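Local coordinates for protein (hdlp (histone deacetylase-like protein)) (Aquifex aeolicus, PDB 1C3P) that binds zinc and is probably a deacetylase of acetylated lysine groups, being a bacterial homologue of the histone deacetylases, at residues 20-25 with 139-144; 130-135 with 196-201; 192-197 with 202-207. All blocks are in the same frame, centred on the assembly; numbering follows the deposited sequence.

Contact 1 of 3, residues 20-25 with 139-144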
# COMPACT_ATOMS: atom_id res chain seq x y z
N ASN A 20 16.03 -12.23 -7.61
CA ASN A 20 14.76 -12.86 -7.91
C ASN A 20 13.53 -12.17 -7.33
O ASN A 20 12.43 -12.28 -7.88
CB ASN A 20 14.82 -14.28 -7.36
CG ASN A 20 14.39 -15.32 -8.36
OD1 ASN A 20 14.96 -15.43 -9.45
ND2 ASN A 20 13.38 -16.11 -7.99
N HIS A 21 13.72 -11.47 -6.22
CA HIS A 21 12.63 -10.80 -5.51
C HIS A 21 11.78 -9.82 -6.32
O HIS A 21 12.30 -9.01 -7.09
CB HIS A 21 13.18 -10.08 -4.29
CG HIS A 21 12.16 -9.85 -3.22
ND1 HIS A 21 12.06 -10.65 -2.10
CD2 HIS A 21 11.14 -8.96 -3.14
CE1 HIS A 21 11.03 -10.26 -1.38
NE2 HIS A 21 10.45 -9.24 -1.99
N PRO A 22 10.44 -9.88 -6.16
CA PRO A 22 9.54 -8.98 -6.88
C PRO A 22 9.80 -7.48 -6.62
O PRO A 22 9.44 -6.63 -7.43
CB PRO A 22 8.16 -9.43 -6.39
CG PRO A 22 8.38 -10.91 -6.14
CD PRO A 22 9.66 -10.81 -5.34
N LEU A 23 10.41 -7.17 -5.48
CA LEU A 23 10.70 -5.77 -5.13
C LEU A 23 12.11 -5.33 -5.55
O LEU A 23 12.64 -4.33 -5.06
CB LEU A 23 10.49 -5.55 -3.62
CG LEU A 23 9.02 -5.71 -3.21
CD1 LEU A 23 8.87 -5.60 -1.69
CD2 LEU A 23 8.21 -4.61 -3.90
N LYS A 24 12.70 -6.09 -6.47
CA LYS A 24 14.00 -5.79 -7.05
C LYS A 24 13.89 -4.46 -7.85
O LYS A 24 14.81 -3.65 -7.89
CB LYS A 24 14.40 -6.92 -8.00
CG LYS A 24 15.56 -6.62 -8.94
CD LYS A 24 15.24 -7.11 -10.36
CE LYS A 24 14.87 -8.59 -10.40
NZ LYS A 24 14.46 -9.05 -11.76
N ILE A 25 12.74 -4.26 -8.49
CA ILE A 25 12.53 -3.05 -9.29
C ILE A 25 12.47 -1.74 -8.50
O ILE A 25 12.15 -1.74 -7.30
CB ILE A 25 11.22 -3.12 -10.09
CG1 ILE A 25 10.06 -3.41 -9.14
CG2 ILE A 25 11.34 -4.14 -11.19
CD1 ILE A 25 8.69 -3.39 -9.79
N ASN A 139 7.17 -10.41 7.39
CA ASN A 139 6.15 -11.16 6.69
C ASN A 139 5.76 -10.48 5.38
O ASN A 139 5.63 -9.26 5.33
CB ASN A 139 4.92 -11.31 7.61
CG ASN A 139 3.77 -12.04 6.94
OD1 ASN A 139 3.90 -13.19 6.54
ND2 ASN A 139 2.63 -11.36 6.84
N GLY A 140 5.58 -11.28 4.33
CA GLY A 140 5.17 -10.75 3.04
C GLY A 140 6.03 -9.64 2.47
O GLY A 140 5.50 -8.66 1.93
N PHE A 141 7.34 -9.79 2.57
CA PHE A 141 8.30 -8.81 2.05
C PHE A 141 8.38 -7.60 2.96
O PHE A 141 9.15 -6.69 2.69
CB PHE A 141 7.90 -8.25 0.68
CG PHE A 141 7.59 -9.28 -0.37
CD1 PHE A 141 6.94 -8.89 -1.55
CD2 PHE A 141 7.96 -10.62 -0.22
CE1 PHE A 141 6.67 -9.81 -2.55
CE2 PHE A 141 7.69 -11.54 -1.23
CZ PHE A 141 7.04 -11.13 -2.39
N CYS A 142 7.58 -7.56 4.02
CA CYS A 142 7.61 -6.41 4.92
C CYS A 142 8.34 -6.69 6.24
O CYS A 142 8.16 -7.75 6.85
CB CYS A 142 6.17 -5.98 5.25
SG CYS A 142 5.19 -5.54 3.79
N TYR A 143 9.17 -5.72 6.66
CA TYR A 143 9.92 -5.84 7.91
C TYR A 143 9.40 -4.87 8.97
O TYR A 143 9.46 -5.17 10.16
CB TYR A 143 11.41 -5.55 7.70
CG TYR A 143 12.04 -6.34 6.58
CD1 TYR A 143 11.96 -5.89 5.26
CD2 TYR A 143 12.72 -7.53 6.83
CE1 TYR A 143 12.56 -6.62 4.21
CE2 TYR A 143 13.32 -8.26 5.80
CZ TYR A 143 13.23 -7.79 4.49
OH TYR A 143 13.86 -8.47 3.47
N ILE A 144 8.89 -3.72 8.54
CA ILE A 144 8.35 -2.74 9.47
C ILE A 144 6.95 -2.38 8.98
O ILE A 144 6.76 -2.11 7.79
CB ILE A 144 9.23 -1.49 9.51
CG1 ILE A 144 10.66 -1.89 9.92
CG2 ILE A 144 8.61 -0.43 10.41
CD1 ILE A 144 11.65 -0.72 10.03
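His21 drives the edge of its imidazole into one face of Phe141, an edge-to-face pair with centroids 4.2 Å apart and planes inclined at 64°. The atom at the front is His21 NE2, which lies over the centre of the phenyl ring and comes to 3.3 Å from Phe141 CG. His21 CE1 follows beside it and approaches Phe141 CD2 equally closely. With CG set anti to the backbone N (chi1 -157°), the torsion carries the His21 ring toward Phe141; Pro22 CD lies over one of its faces toward the rim, and Tyr17 meets the ring at a shallow angle.

Phe141 projects from a type I' turn that runs from Asn139 to Cys142. Two backbone bonds close the turn, Asn139 N to Cys142 O and Cys142 N to Asn139 O, each 2.9 Å long. Gly140 and Phe141 both take the positive phi of its central positions. Asn93 accepts from Phe141 N and Tyr17 OH is bonded to Phe141 O, so both polar backbone atoms of Phe141 are held. The side chain of Phe141 is about 7 Å from that of His170 and about 8 Å from that of Asp258, which bind zinc, though no zinc is bound in this model. This is consistent with the aromatic wall that members of the histone deacetylase family place along the channel to the metal.

Apolar contacts supply the rest. Within 20-25 the chain folds back through a 3.0 Å bond from Lys24 N to His21 O. Leu23 CD1 rests 3.7 Å from Phe141 CB, at the root of the side chain, while Pro22 CD stands 4.0 Å from Phe141 CZ at the far end.

Contact 2 of 3, residues 130-135 with 196-201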
# COMPACT_ATOMS: atom_id res chain seq x y z
N MET A 130 3.42 -0.73 4.08
CA MET A 130 4.08 -2.04 4.23
C MET A 130 3.25 -2.78 5.28
O MET A 130 3.67 -3.01 6.41
CB MET A 130 5.51 -1.83 4.72
CG MET A 130 6.26 -0.91 3.75
SD MET A 130 8.01 -0.69 4.07
CE MET A 130 8.55 -2.32 3.68
N HIS A 131 2.07 -3.21 4.83
CA HIS A 131 1.05 -3.79 5.68
C HIS A 131 1.11 -5.23 6.15
O HIS A 131 0.20 -5.67 6.81
CB HIS A 131 -0.32 -3.55 5.02
CG HIS A 131 -0.52 -4.28 3.72
ND1 HIS A 131 0.41 -5.13 3.18
CD2 HIS A 131 -1.59 -4.30 2.88
CE1 HIS A 131 -0.06 -5.64 2.05
NE2 HIS A 131 -1.27 -5.16 1.85
N HIS A 132 2.16 -5.95 5.80
CA HIS A 132 2.26 -7.35 6.21
C HIS A 132 3.07 -7.63 7.48
O HIS A 132 2.84 -8.65 8.12
CB HIS A 132 2.82 -8.19 5.05
CG HIS A 132 1.84 -8.42 3.94
ND1 HIS A 132 2.18 -8.29 2.60
CD2 HIS A 132 0.55 -8.82 3.96
CE1 HIS A 132 1.13 -8.60 1.86
NE2 HIS A 132 0.13 -8.93 2.66
N ALA A 133 3.99 -6.75 7.86
CA ALA A 133 4.82 -7.03 9.04
C ALA A 133 4.06 -7.10 10.37
O ALA A 133 3.10 -6.37 10.56
CB ALA A 133 5.96 -6.03 9.15
N PHE A 134 4.50 -8.00 11.25
CA PHE A 134 3.90 -8.18 12.57
C PHE A 134 4.74 -7.47 13.62
O PHE A 134 5.88 -7.07 13.36
CB PHE A 134 3.79 -9.68 12.91
CG PHE A 134 2.91 -10.43 11.97
CD1 PHE A 134 3.44 -11.35 11.08
CD2 PHE A 134 1.54 -10.18 11.95
CE1 PHE A 134 2.61 -12.03 10.17
CE2 PHE A 134 0.70 -10.85 11.05
CZ PHE A 134 1.24 -11.77 10.16
N LYS A 135 4.18 -7.32 14.82
CA LYS A 135 4.87 -6.61 15.88
C LYS A 135 6.31 -7.05 16.09
O LYS A 135 7.21 -6.23 16.27
CB LYS A 135 4.07 -6.76 17.19
CG LYS A 135 4.73 -6.16 18.43
CD LYS A 135 3.80 -6.23 19.66
CE LYS A 135 2.71 -5.15 19.67
NZ LYS A 135 3.19 -3.75 20.00
N TYR A 196 -7.03 -18.37 -2.38
CA TYR A 196 -6.10 -18.55 -3.49
C TYR A 196 -4.87 -17.65 -3.50
O TYR A 196 -3.97 -17.84 -4.31
CB TYR A 196 -6.81 -18.45 -4.85
CG TYR A 196 -7.29 -17.06 -5.21
CD1 TYR A 196 -6.44 -16.14 -5.81
CD2 TYR A 196 -8.61 -16.67 -4.94
CE1 TYR A 196 -6.87 -14.86 -6.13
CE2 TYR A 196 -9.06 -15.39 -5.25
CZ TYR A 196 -8.19 -14.49 -5.84
OH TYR A 196 -8.63 -13.22 -6.12
N ALA A 197 -4.81 -16.68 -2.59
CA ALA A 197 -3.65 -15.78 -2.58
C ALA A 197 -3.07 -15.49 -1.20
O ALA A 197 -3.74 -15.60 -0.18
CB ALA A 197 -4.02 -14.45 -3.26
N PHE A 198 -1.78 -15.13 -1.18
CA PHE A 198 -1.09 -14.79 0.05
C PHE A 198 -1.98 -13.76 0.73
O PHE A 198 -2.55 -12.91 0.07
CB PHE A 198 0.27 -14.13 -0.28
CG PHE A 198 1.09 -13.78 0.94
CD1 PHE A 198 1.95 -14.73 1.51
CD2 PHE A 198 0.97 -12.53 1.55
CE1 PHE A 198 2.68 -14.43 2.66
CE2 PHE A 198 1.69 -12.22 2.71
CZ PHE A 198 2.56 -13.18 3.27
N PRO A 199 -2.03 -13.77 2.07
CA PRO A 199 -1.31 -14.67 2.99
C PRO A 199 -1.85 -16.09 3.19
O PRO A 199 -1.27 -16.85 3.98
CB PRO A 199 -1.32 -13.86 4.29
CG PRO A 199 -2.70 -13.31 4.26
CD PRO A 199 -2.81 -12.78 2.83
N PHE A 200 -2.94 -16.43 2.51
CA PHE A 200 -3.56 -17.77 2.60
C PHE A 200 -4.12 -18.13 3.98
O PHE A 200 -5.15 -18.79 4.09
CB PHE A 200 -2.57 -18.86 2.22
CG PHE A 200 -1.95 -18.70 0.87
CD1 PHE A 200 -0.66 -18.21 0.74
CD2 PHE A 200 -2.64 -19.09 -0.28
CE1 PHE A 200 -0.05 -18.12 -0.51
CE2 PHE A 200 -2.04 -18.99 -1.54
CZ PHE A 200 -0.75 -18.51 -1.66
N GLU A 201 -3.41 -17.72 5.03
CA GLU A 201 -3.78 -18.01 6.43
C GLU A 201 -4.76 -17.05 7.08
O GLU A 201 -5.37 -17.37 8.10
CB GLU A 201 -2.50 -18.03 7.28
CG GLU A 201 -1.53 -19.14 6.95
CD GLU A 201 -0.19 -18.96 7.66
OE1 GLU A 201 -0.18 -18.86 8.91
OE2 GLU A 201 0.84 -18.93 6.96
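A 2.9 Å hydrogen bond from Phe200 N to Ala197 O closes a type VI turn, with a cis peptide bond before Pro199, from which Phe198 points the edge of its ring at the face of His132. The pair is almost perfectly T-shaped: the planes stand at 85° and the centroids are 5.0 Å apart. Phe198 CE2 is the touching atom. It sits over the middle of the imidazole, 3.6 Å from His132 NE2, with every other atom of the His132 ring no more than about 4 Å from it. Phe198 reaches this place because its CG is anti to the backbone N (chi1 -178°), extending the ring from the turn, while Pro199 CB lies over one phenyl face toward its rim.

His131 CE1 meets the opposite face of His132 toward its rim, so the imidazole has a neighbour on both faces, and a weak hydrogen bond from ND1 to Gly140 O helps fix its rotation. A leucine in place of His132 would probably deprive the Phe198 edge of its flat partner and leave Gly140 O without this weak donor. Adjacent histidines of this kind are a hallmark of the deacetylase active site, and the His132 side chain lies about 4 Å from that of the zinc ligand His170. His132 and Pro199 both touch Asp173 at the start of helix 173-179, His131 packs on strand 162-166, and Met130 leans on helix 98-118.

Contact 3 of 3, residues 192-197 with 202-207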
# COMPACT_ATOMS: atom_id res chain seq x y z
N GLN A 192 -7.58 -10.07 -2.69
CA GLN A 192 -7.81 -11.37 -3.33
C GLN A 192 -8.09 -12.32 -2.19
O GLN A 192 -7.46 -12.23 -1.13
CB GLN A 192 -6.55 -11.88 -4.04
CG GLN A 192 -6.03 -11.00 -5.14
CD GLN A 192 -4.64 -11.41 -5.55
OE1 GLN A 192 -4.45 -12.31 -6.40
NE2 GLN A 192 -3.64 -10.82 -4.91
N SER A 193 -9.04 -13.24 -2.37
CA SER A 193 -9.33 -14.18 -1.30
C SER A 193 -8.10 -15.04 -0.91
O SER A 193 -7.35 -15.48 -1.77
CB SER A 193 -10.48 -15.11 -1.70
OG SER A 193 -10.67 -16.10 -0.70
N PRO A 194 -7.92 -15.28 0.39
CA PRO A 194 -6.81 -16.09 0.92
C PRO A 194 -7.02 -17.54 0.48
O PRO A 194 -6.13 -18.38 0.65
CB PRO A 194 -6.97 -15.95 2.45
CG PRO A 194 -7.93 -14.78 2.63
CD PRO A 194 -8.85 -14.91 1.47
N GLU A 195 -8.20 -17.85 -0.06
CA GLU A 195 -8.42 -19.22 -0.54
C GLU A 195 -7.47 -19.45 -1.72
O GLU A 195 -7.12 -20.59 -2.02
CB GLU A 195 -9.88 -19.45 -0.96
CG GLU A 195 -10.26 -19.00 -2.36
CD GLU A 195 -10.02 -20.05 -3.45
OE1 GLU A 195 -10.14 -19.68 -4.64
OE2 GLU A 195 -9.73 -21.24 -3.16
N TYR A 196 -7.03 -18.37 -2.38
CA TYR A 196 -6.10 -18.55 -3.49
C TYR A 196 -4.87 -17.65 -3.50
O TYR A 196 -3.97 -17.84 -4.31
CB TYR A 196 -6.81 -18.45 -4.85
CG TYR A 196 -7.29 -17.06 -5.21
CD1 TYR A 196 -6.44 -16.14 -5.81
CD2 TYR A 196 -8.61 -16.67 -4.94
CE1 TYR A 196 -6.87 -14.86 -6.13
CE2 TYR A 196 -9.06 -15.39 -5.25
CZ TYR A 196 -8.19 -14.49 -5.84
OH TYR A 196 -8.63 -13.22 -6.12
N ALA A 197 -4.81 -16.68 -2.59
CA ALA A 197 -3.65 -15.78 -2.58
C ALA A 197 -3.07 -15.49 -1.20
O ALA A 197 -3.74 -15.60 -0.18
CB ALA A 197 -4.02 -14.45 -3.26
N LYS A 202 -4.91 -15.85 6.51
CA LYS A 202 -5.78 -14.82 7.07
C LYS A 202 -6.40 -14.03 5.93
O LYS A 202 -5.95 -14.15 4.79
CB LYS A 202 -4.96 -13.88 7.96
CG LYS A 202 -4.35 -14.59 9.15
CD LYS A 202 -2.90 -14.22 9.32
CE LYS A 202 -2.21 -15.12 10.33
NZ LYS A 202 -0.74 -14.88 10.40
N GLY A 203 -7.41 -13.21 6.22
CA GLY A 203 -8.04 -12.46 5.16
C GLY A 203 -9.47 -12.91 4.86
O GLY A 203 -10.13 -12.36 3.98
N PHE A 204 -9.95 -13.91 5.59
CA PHE A 204 -11.31 -14.40 5.36
C PHE A 204 -12.37 -13.48 5.96
O PHE A 204 -12.14 -12.79 6.96
CB PHE A 204 -11.48 -15.84 5.91
CG PHE A 204 -10.59 -16.84 5.24
CD1 PHE A 204 -9.28 -17.03 5.66
CD2 PHE A 204 -11.05 -17.55 4.13
CE1 PHE A 204 -8.44 -17.92 5.00
CE2 PHE A 204 -10.21 -18.44 3.45
CZ PHE A 204 -8.91 -18.62 3.88
N LEU A 205 -13.54 -13.49 5.33
CA LEU A 205 -14.67 -12.66 5.72
C LEU A 205 -15.13 -12.81 7.16
O LEU A 205 -15.61 -11.85 7.75
CB LEU A 205 -15.85 -12.93 4.78
CG LEU A 205 -17.18 -12.21 5.03
CD1 LEU A 205 -17.00 -10.71 4.96
CD2 LEU A 205 -18.17 -12.69 3.99
N GLU A 206 -14.95 -13.99 7.74
CA GLU A 206 -15.41 -14.22 9.11
C GLU A 206 -14.49 -13.64 10.19
O GLU A 206 -14.81 -13.71 11.37
CB GLU A 206 -15.60 -15.72 9.37
CG GLU A 206 -16.03 -16.48 8.13
CD GLU A 206 -14.88 -16.61 7.15
OE1 GLU A 206 -15.11 -16.90 5.96
OE2 GLU A 206 -13.72 -16.43 7.59
N GLU A 207 -13.35 -13.10 9.79
CA GLU A 207 -12.43 -12.50 10.75
C GLU A 207 -12.90 -11.07 11.00
O GLU A 207 -12.55 -10.15 10.25
CB GLU A 207 -11.00 -12.51 10.19
CG GLU A 207 -10.40 -13.92 10.10
CD GLU A 207 -9.38 -14.03 9.00
OE1 GLU A 207 -8.61 -13.07 8.80
OE2 GLU A 207 -9.34 -15.08 8.34
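Lys202 O is buried against the pyrrolidine of Pro194 without a hydrogen-bond partner, only 3.0 Å from Pro194 CG and scarcely farther from CB. Pro194 CG also presses to 3.3 Å from Gly203 C. A beta carbon on Gly203 would clash with that same CG, and backbone angles of 111° and 0° disfavour any side chain there as well.

The next residue, Phe204, turns a ring face to the same proline: Pro194 CB lies over it in a CH-pi contact, 3.9 Å from the ring centroid and 3.5 Å from Phe204 CE1. The backbone behind the ring is pinned by Glu207, whose two carboxylate oxygens each accept one N-H. Gly203 N donates to OE1 over 2.8 Å, nearly straight and on the syn side, whereas Phe204 N meets OE2 over 3.1 Å from well above the carboxylate plane. Gln176 also binds OE1, and a type I turn from Phe204 to Glu207 brings the acid back to these amides.

Within 192-197, Ser193 OG accepts from Glu195 N (3.1 Å), while Ser193 O takes both Tyr196 N and Ala197 N, curling the chain just after Pro194. This compact fold-back, with an ST turn at its start, belongs to the long loop that leaves strand 185-192 and leads to the outermost strand 217-222 in the parallel sheet of the arginase-deacetylase fold.

In the fold
The three contacts belong to loops that follow strands of the central parallel sheet, and contact 2 lies between the others: its centre is 12 Å from that of contact 1 and 10 Å from that of contact 3. Contacts 1 and 2 are joined by a probable hydrogen bond from Asn139 ND2 to His132 O, 3.0 Å long. Contact 3 shares Tyr196 and Ala197 with contact 2, and Phe134 CZ comes to 3.7 Å from Lys202 NZ. Contacts 1 and 3 do not touch. Phe141 and Phe198 probably form walls of the channel above the zinc-binding residues Asp168, His170 and Asp258, empty of metal in this model; contact 3 lies farther from the chain's centre, its Pro194 side chain about 9 Å from that of His170.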